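Local coordinates for oxysterol-binding protein homolog 1 (Saccharomyces cerevisiae, PDB 5H28) that carries lipids, sterols among them, between membranes through the cytosol, and is targeted to the nucleus-vacuole junction by its ankyrin-repeat domain, the part crystallised, at residues N129-I132 with A133-M136. Sequence-based numbering, arbitrary orientation.
Sequences NLNI and AQMM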
loop_
_atom_site.group_PDB
_atom_site.type_symbol
_atom_site.label_atom_id
_atom_site.label_comp_id
_atom_site.label_asym_id
_atom_site.label_seq_id
_atom_site.Cartn_x
_atom_site.Cartn_y
_atom_site.Cartn_z
ATOM N N ASN A 129 -15.472 13.360 -13.960
ATOM C CA ASN A 129 -15.778 14.500 -13.096
ATOM C C ASN A 129 -14.469 14.897 -12.413
ATOM O O ASN A 129 -14.016 14.223 -11.484
ATOM C CB ASN A 129 -16.811 14.087 -12.042
ATOM C CG ASN A 129 -17.241 15.241 -11.162
ATOM O OD1 ASN A 129 -16.459 16.150 -10.901
ATOM N ND2 ASN A 129 -18.482 15.202 -10.685
ATOM N N LEU A 130 -13.863 15.992 -12.862
ATOM C CA LEU A 130 -12.590 16.423 -12.294
ATOM C C LEU A 130 -12.667 16.935 -10.859
ATOM O O LEU A 130 -11.636 17.090 -10.201
ATOM C CB LEU A 130 -11.929 17.463 -13.201
ATOM C CG LEU A 130 -11.600 16.937 -14.602
ATOM C CD1 LEU A 130 -10.894 18.026 -15.392
ATOM C CD2 LEU A 130 -10.721 15.690 -14.508
ATOM N N ASN A 131 -13.876 17.195 -10.368
ATOM C CA ASN A 131 -14.034 17.629 -8.986
ATOM C C ASN A 131 -13.757 16.399 -8.117
ATOM O O ASN A 131 -13.155 16.500 -7.046
ATOM C CB ASN A 131 -15.452 18.157 -8.738
ATOM C CG ASN A 131 -15.696 18.512 -7.283
ATOM O OD1 ASN A 131 -14.879 19.183 -6.651
ATOM N ND2 ASN A 131 -16.830 18.072 -6.745
ATOM N N ILE A 132 -14.199 15.234 -8.577
ATOM C CA ILE A 132 -13.948 14.008 -7.833
ATOM C C ILE A 132 -12.448 13.712 -7.926
ATOM O O ILE A 132 -11.825 13.314 -6.941
ATOM C CB ILE A 132 -14.768 12.820 -8.403
ATOM C CG1 ILE A 132 -16.259 13.057 -8.147
ATOM C CG2 ILE A 132 -14.321 11.508 -7.748
ATOM C CD1 ILE A 132 -17.176 11.977 -8.709
ATOM N N ALA A 133 -11.866 13.931 -9.102
ATOM C CA ALA A 133 -10.435 13.691 -9.284
ATOM C C ALA A 133 -9.627 14.581 -8.337
ATOM O O ALA A 133 -8.649 14.135 -7.738
ATOM C CB ALA A 133 -10.029 13.958 -10.735
ATOM N N GLN A 134 -10.033 15.841 -8.208
ATOM C CA GLN A 134 -9.332 16.764 -7.326
ATOM C C GLN A 134 -9.378 16.274 -5.881
ATOM O O GLN A 134 -8.375 16.323 -5.166
ATOM C CB GLN A 134 -9.943 18.166 -7.441
ATOM C CG GLN A 134 -9.344 19.185 -6.493
ATOM C CD GLN A 134 -10.064 19.241 -5.162
ATOM O OE1 GLN A 134 -9.561 19.811 -4.196
ATOM N NE2 GLN A 134 -11.259 18.658 -5.106
ATOM N N MET A 135 -10.540 15.788 -5.462
ATOM C CA MET A 135 -10.710 15.274 -4.109
ATOM C C MET A 135 -9.794 14.072 -3.883
ATOM O O MET A 135 -9.206 13.918 -2.810
ATOM C CB MET A 135 -12.178 14.896 -3.884
ATOM C CG MET A 135 -12.471 14.193 -2.570
ATOM S SD MET A 135 -12.381 12.399 -2.710
ATOM C CE MET A 135 -13.855 12.059 -3.663
ATOM N N MET A 136 -9.661 13.223 -4.896
ATOM C CA MET A 136 -8.800 12.051 -4.778
ATOM C C MET A 136 -7.341 12.472 -4.671
ATOM O O MET A 136 -6.565 11.872 -3.925
ATOM C CB MET A 136 -8.988 11.133 -5.986
ATOM C CG MET A 136 -10.382 10.523 -6.068
ATOM S SD MET A 136 -10.562 9.435 -7.502
ATOM C CE MET A 136 -9.660 7.992 -6.953
#
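Ile132 sends CG2 anti to its backbone N while CG1 stays beside that N (chi1 -67°), and Met135, its CG also opposite its own N, folds back at both chi2 and chi3. The two side chains therefore run side by side in the same direction, and the methyl CE of Met135 comes to 4.1 Å from Ile132 CG2. This is the N-capped start, the first two turns, of helix 130-156, the long helix that leads away from the N-terminal group of helices of the ankyrin-repeat region. One residue further on, Met136, extended until its last torsion, lays SD 4.3 Å from the same Ile132 CG2, so that one methyl branch meets both methionines. These side chains face the preceding part of the fold: Met135 and Met136 rest on Val102 of helix 99-106, while Ile132 and Met136 also touch Cys127.

Asn129 is the N-cap. Its OD1 takes the N-H of Asn131 at 2.8 Å, in the carbonyl plane, and more weakly that of Ile132, which also leans weakly on Asn129 O; the cap thus serves amides at the helix start, which have no earlier turn to bond to, a grip that should also hold the cap amide in place. Ordinary helical bonding follows at once, with Ala133 N donating to Asn129 O at 3.2 Å and Gln134 N to Leu130 O at 2.8 Å.

Asn131 and Gln134 sit on the exposed side. There their amide planes lie almost parallel, 2° apart, with Asn131 OD1 and Gln134 NE2 still 4.0 Å from each other. Gln134, bent at chi2, curls back over the turn, and its NE2 makes a weak, 3.5 Å hydrogen bond to Asn131 O, the carbonyl that also accepts Met135 N.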